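Local coordinates for uncharacterized protein (Legionella pneumophila subsp. pneumophila, PDB 5L1A) that is of unknown function, its DUF5638 family part forming an all-helical bundle in a longer protein that is predicted to carry a transmembrane helix, at residues T20-F25 against N68-V73; I81-A86 against F106-E111. All coordinates share one frame; numbering follows the deposited sequence.

Contact 1: residues T20-F25 against N68-V73; sequences TQLNQF and NFISLV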
# COMPACT_ATOMS: atom_id res chain seq x y z
N THR A 20 -5.26 6.76 5.70
CA THR A 20 -6.55 7.44 5.76
C THR A 20 -7.30 7.31 4.44
O THR A 20 -8.52 7.11 4.43
CB THR A 20 -6.34 8.91 6.11
OG1 THR A 20 -5.64 9.01 7.35
CG2 THR A 20 -7.68 9.64 6.23
N GLN A 21 -6.58 7.42 3.32
CA GLN A 21 -7.22 7.29 2.02
C GLN A 21 -7.81 5.90 1.82
O GLN A 21 -8.86 5.76 1.19
CB GLN A 21 -6.22 7.61 0.91
CG GLN A 21 -6.81 7.61 -0.48
CD GLN A 21 -7.89 8.66 -0.63
OE1 GLN A 21 -7.59 9.85 -0.76
NE2 GLN A 21 -9.14 8.23 -0.62
N LEU A 22 -7.15 4.87 2.35
CA LEU A 22 -7.70 3.52 2.26
C LEU A 22 -9.00 3.41 3.05
O LEU A 22 -9.97 2.83 2.57
CB LEU A 22 -6.68 2.50 2.76
CG LEU A 22 -5.89 1.73 1.70
CD1 LEU A 22 -4.97 0.70 2.34
CD2 LEU A 22 -6.81 1.07 0.68
N ASN A 23 -9.02 3.96 4.27
CA ASN A 23 -10.25 3.92 5.07
C ASN A 23 -11.39 4.64 4.36
O ASN A 23 -12.52 4.15 4.34
CB ASN A 23 -10.01 4.54 6.45
CG ASN A 23 -8.99 3.77 7.26
OD1 ASN A 23 -8.61 2.65 6.92
ND2 ASN A 23 -8.53 4.38 8.35
N GLN A 24 -11.10 5.80 3.76
CA GLN A 24 -12.16 6.58 3.12
C GLN A 24 -12.68 5.89 1.86
O GLN A 24 -13.84 6.09 1.50
CB GLN A 24 -11.65 7.98 2.79
CG GLN A 24 -11.35 8.83 4.02
CD GLN A 24 -10.79 10.19 3.67
OE1 GLN A 24 -10.25 10.39 2.58
NE2 GLN A 24 -10.90 11.13 4.60
N PHE A 25 -11.84 5.09 1.19
CA PHE A 25 -12.32 4.27 0.09
C PHE A 25 -13.46 3.36 0.54
O PHE A 25 -14.52 3.31 -0.09
CB PHE A 25 -11.18 3.44 -0.49
CG PHE A 25 -10.24 4.21 -1.38
CD1 PHE A 25 -10.65 5.36 -2.03
CD2 PHE A 25 -8.94 3.77 -1.57
CE1 PHE A 25 -9.79 6.06 -2.85
CE2 PHE A 25 -8.06 4.47 -2.38
CZ PHE A 25 -8.49 5.62 -3.02
N ASN A 68 1.63 4.73 -4.94
CA ASN A 68 1.23 4.13 -6.21
C ASN A 68 0.19 3.05 -6.01
O ASN A 68 -0.74 2.91 -6.81
CB ASN A 68 2.45 3.56 -6.94
CG ASN A 68 3.43 4.64 -7.39
OD1 ASN A 68 3.03 5.74 -7.75
ND2 ASN A 68 4.72 4.31 -7.36
N PHE A 69 0.32 2.27 -4.93
CA PHE A 69 -0.69 1.26 -4.62
C PHE A 69 -2.05 1.90 -4.37
O PHE A 69 -3.08 1.39 -4.82
CB PHE A 69 -0.26 0.43 -3.41
CG PHE A 69 -1.35 -0.44 -2.84
CD1 PHE A 69 -1.64 -1.67 -3.40
CD2 PHE A 69 -2.07 -0.02 -1.73
CE1 PHE A 69 -2.65 -2.47 -2.87
CE2 PHE A 69 -3.08 -0.82 -1.20
CZ PHE A 69 -3.36 -2.04 -1.77
N ILE A 70 -2.07 3.03 -3.65
CA ILE A 70 -3.32 3.73 -3.38
C ILE A 70 -3.97 4.18 -4.69
O ILE A 70 -5.19 4.05 -4.87
CB ILE A 70 -3.08 4.91 -2.43
CG1 ILE A 70 -2.70 4.40 -1.04
CG2 ILE A 70 -4.31 5.80 -2.34
CD1 ILE A 70 -3.70 3.45 -0.46
N SER A 71 -3.17 4.71 -5.61
CA SER A 71 -3.70 5.13 -6.91
C SER A 71 -4.31 3.96 -7.66
O SER A 71 -5.36 4.10 -8.29
CB SER A 71 -2.60 5.78 -7.75
OG SER A 71 -2.19 7.01 -7.18
N LEU A 72 -3.68 2.79 -7.59
CA LEU A 72 -4.21 1.62 -8.28
C LEU A 72 -5.52 1.15 -7.66
O LEU A 72 -6.45 0.75 -8.37
CB LEU A 72 -3.18 0.50 -8.28
CG LEU A 72 -1.89 0.79 -9.05
CD1 LEU A 72 -0.92 -0.37 -8.96
CD2 LEU A 72 -2.20 1.12 -10.51
N VAL A 73 -5.62 1.20 -6.33
CA VAL A 73 -6.86 0.81 -5.66
C VAL A 73 -8.02 1.68 -6.13
O VAL A 73 -9.11 1.19 -6.41
CB VAL A 73 -6.70 0.87 -4.13
CG1 VAL A 73 -8.02 0.55 -3.45
CG2 VAL A 73 -5.63 -0.10 -3.67
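I70 reaches from helix 56-77 into the side chains of Q21, L22 and F25 on helix 8-25, and its two branches divide the work. I70 CD1, at the end of the longer branch, presses on L22 CG at 3.5 Å. I70 CG2, held anti to the backbone N (the I70 N-CA-CB-CG1 torsion is -68°), meets Q21 CG, 3.6 Å away. The same methyl, I70 CG2, faces F25 CE2 at 4.0 Å. The bend at Q21 chi2 carries its amide away from I70, leaving CG to make the contact.

Two aromatic rings join in. F25 brings the CE2 edge of its ring to the carbonyl oxygen I70 O, 3.8 Å off and near the ring plane, and its CD2 comes 3.8 Å from V73 CG1. L22 CD1 approaches the rim of F69 at CE2, 4.3 Å away and near that ring's plane, and L22 continues onto L39 and I42 of helix 33-51.

The two segments run nearly parallel, 12° between their directions, with axes 10.7 Å apart. Apart from the ring edge at I70 O, the helices meet through hydrocarbon, which implies an association resting on shape and exclusion of water rather than on directional bonds.

Contact 2: residues I81-A86 against F106-E111; sequences INADKA and FFKVCE. With I3C (5-amino-2,4,6-triiodobenzene-1,3-dicarboxylic acid), chain F.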
# COMPACT_ATOMS: atom_id res chain seq x y z
N ILE A 81 -9.91 0.46 -14.32
CA ILE A 81 -9.15 -0.68 -14.82
C ILE A 81 -9.56 -1.91 -14.02
O ILE A 81 -10.13 -1.80 -12.93
CB ILE A 81 -7.62 -0.46 -14.72
CG1 ILE A 81 -7.19 -0.30 -13.27
CG2 ILE A 81 -7.19 0.74 -15.55
CD1 ILE A 81 -5.68 -0.21 -13.09
N ASN A 82 -9.28 -3.08 -14.58
CA ASN A 82 -9.56 -4.31 -13.86
C ASN A 82 -8.36 -4.71 -13.01
O ASN A 82 -7.28 -4.12 -13.10
CB ASN A 82 -9.97 -5.43 -14.83
CG ASN A 82 -8.89 -5.76 -15.86
OD1 ASN A 82 -7.70 -5.56 -15.63
ND2 ASN A 82 -9.32 -6.28 -17.00
N ALA A 83 -8.56 -5.74 -12.18
CA ALA A 83 -7.52 -6.14 -11.24
C ALA A 83 -6.26 -6.63 -11.94
O ALA A 83 -5.15 -6.49 -11.41
CB ALA A 83 -8.05 -7.21 -10.30
N ASP A 84 -6.39 -7.21 -13.14
CA ASP A 84 -5.21 -7.68 -13.86
C ASP A 84 -4.34 -6.52 -14.31
O ASP A 84 -3.11 -6.58 -14.19
CB ASP A 84 -5.62 -8.55 -15.04
CG ASP A 84 -6.14 -9.90 -14.62
OD1 ASP A 84 -5.96 -10.25 -13.43
OD2 ASP A 84 -6.72 -10.61 -15.47
N LYS A 85 -4.95 -5.46 -14.85
CA LYS A 85 -4.19 -4.27 -15.22
C LYS A 85 -3.43 -3.72 -14.01
O LYS A 85 -2.26 -3.36 -14.12
CB LYS A 85 -5.12 -3.20 -15.79
CG LYS A 85 -5.69 -3.52 -17.16
CD LYS A 85 -4.72 -3.13 -18.26
CE LYS A 85 -5.36 -3.29 -19.64
NZ LYS A 85 -4.38 -2.99 -20.73
N ALA A 86 -4.09 -3.66 -12.86
CA ALA A 86 -3.47 -3.11 -11.66
C ALA A 86 -2.29 -3.95 -11.20
O ALA A 86 -1.23 -3.41 -10.86
CB ALA A 86 -4.50 -2.98 -10.54
N PHE A 106 -5.94 -8.27 -3.15
CA PHE A 106 -6.65 -7.06 -2.75
C PHE A 106 -7.21 -6.31 -3.96
O PHE A 106 -8.29 -5.71 -3.88
CB PHE A 106 -5.75 -6.14 -1.93
CG PHE A 106 -6.48 -5.03 -1.23
CD1 PHE A 106 -7.16 -5.26 -0.04
CD2 PHE A 106 -6.50 -3.75 -1.76
CE1 PHE A 106 -7.84 -4.24 0.61
CE2 PHE A 106 -7.18 -2.72 -1.13
CZ PHE A 106 -7.85 -2.96 0.06
N PHE A 107 -6.50 -6.35 -5.10
CA PHE A 107 -7.03 -5.73 -6.31
C PHE A 107 -8.30 -6.43 -6.79
O PHE A 107 -9.28 -5.77 -7.14
CB PHE A 107 -5.98 -5.73 -7.41
CG PHE A 107 -4.90 -4.71 -7.21
CD1 PHE A 107 -5.18 -3.52 -6.57
CD2 PHE A 107 -3.61 -4.95 -7.65
CE1 PHE A 107 -4.20 -2.58 -6.37
CE2 PHE A 107 -2.62 -4.01 -7.46
CZ PHE A 107 -2.91 -2.82 -6.82
N LYS A 108 -8.28 -7.76 -6.81
CA LYS A 108 -9.46 -8.50 -7.24
C LYS A 108 -10.64 -8.31 -6.29
O LYS A 108 -11.79 -8.42 -6.72
CB LYS A 108 -9.13 -9.99 -7.37
CG LYS A 108 -7.91 -10.25 -8.25
CD LYS A 108 -7.85 -11.70 -8.70
CE LYS A 108 -8.82 -11.97 -9.84
NZ LYS A 108 -8.42 -11.24 -11.08
N VAL A 109 -10.37 -8.01 -5.01
CA VAL A 109 -11.45 -7.74 -4.07
C VAL A 109 -12.15 -6.43 -4.43
O VAL A 109 -13.39 -6.34 -4.41
CB VAL A 109 -10.91 -7.70 -2.63
CG1 VAL A 109 -11.90 -7.03 -1.72
CG2 VAL A 109 -10.60 -9.11 -2.15
N CYS A 110 -11.37 -5.40 -4.75
CA CYS A 110 -11.95 -4.10 -5.08
C CYS A 110 -12.79 -4.15 -6.35
O CYS A 110 -13.72 -3.36 -6.51
CB CYS A 110 -10.85 -3.05 -5.22
SG CYS A 110 -9.83 -2.86 -3.75
N GLU A 111 -12.48 -5.08 -7.25
CA GLU A 111 -13.23 -5.21 -8.49
C GLU A 111 -14.55 -5.93 -8.24
O GLU A 111 -14.76 -6.49 -7.17
CB GLU A 111 -12.41 -5.95 -9.53
I3 I3C F . -14.79 -7.96 -16.19
I2 I3C F . -13.09 -2.02 -15.50
I1 I3C F . -10.75 -5.28 -20.10
O8 I3C F . -11.76 -8.49 -18.49
O9 I3C F . -13.54 -7.95 -19.64
C10 I3C F . -11.31 -2.75 -18.13
N13 I3C F . -14.59 -4.92 -14.98
C1 I3C F . -12.79 -6.40 -18.00
C6 I3C F . -13.68 -6.30 -16.81
C5 I3C F . -13.78 -5.01 -16.06
C4 I3C F . -12.99 -3.84 -16.51
C3 I3C F . -12.11 -3.94 -17.69
C2 I3C F . -12.01 -5.21 -18.44
C7 I3C F . -12.69 -7.69 -18.76
O11 I3C F . -11.88 -1.87 -18.82
O12 I3C F . -10.11 -2.67 -17.80
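K108 and F107 of helix 97-110 close on A83, D84 and A86 at the start of helix 83-90, a helix-helix packing in an all-helical bundle, where alanines let the backbones come near: the CA atoms of A83 and F107 are 5.0 Å apart. A83 CB sits against the F107-K108 peptide, 3.5 Å from K108 N.

From CB outward, K108 first passes A83 CB loosely, and then K108 CG comes to 3.7 Å from A83 CB. The chain runs extended at chi2, then turns twice, at chi3 and again at chi4, which folds the tip back over the start of helix 83-90. There K108 NZ lies 3.5 Å from D84 OD1, a long salt bridge among exposed side chains, with A83 CB still beneath the ammonium group. The charged pair thus lids the alanine contact on its solvent side.

F107 works on the inner side. A86 CB stands over the centre of its ring, 3.7 Å from the centroid and 13° off the normal, a CH-pi contact; farther in, the ring meets L72 of helix 56-77, while A86 touches V76.

Ahead of the helix, N82 is the N-cap. Its side chain also lies beside the triiodinated ligand, N82 ND2 close to ligand ring carbon C2, and its backbone N makes a weak hydrogen bond to ligand O12. The ligand is probably a crystallographic additive rather than a natural partner. N82 CG lies between its own backbone N and carbonyl carbon, which turns OD1 back to the helix start, where N82 OD1 accepts from K85 N at 2.9 Å, the N-H...O angle being 169°.

Overall arrangement
From the N terminus, helix 8-25 runs first, and contact 1 closes when the chain returns through helix 33-51 to helix 56-77, a loop of 42 residues between its segments. Contact 2 opens only afterwards, at residues 81-86, and closes after 19 intervening residues at the C-terminal end of helix 97-110; the two are in series, neither nested nor crossed. They lie about 13 Å apart, centre to centre, and helix 56-77 joins them: F69 CZ packs on F106 CD2 at 3.6 Å, and L72 CD1 on A86 O at 3.6 Å. Contact 1 thus ties the N-terminal helix to helix 56-77, and contact 2 pairs the last two helices beside it.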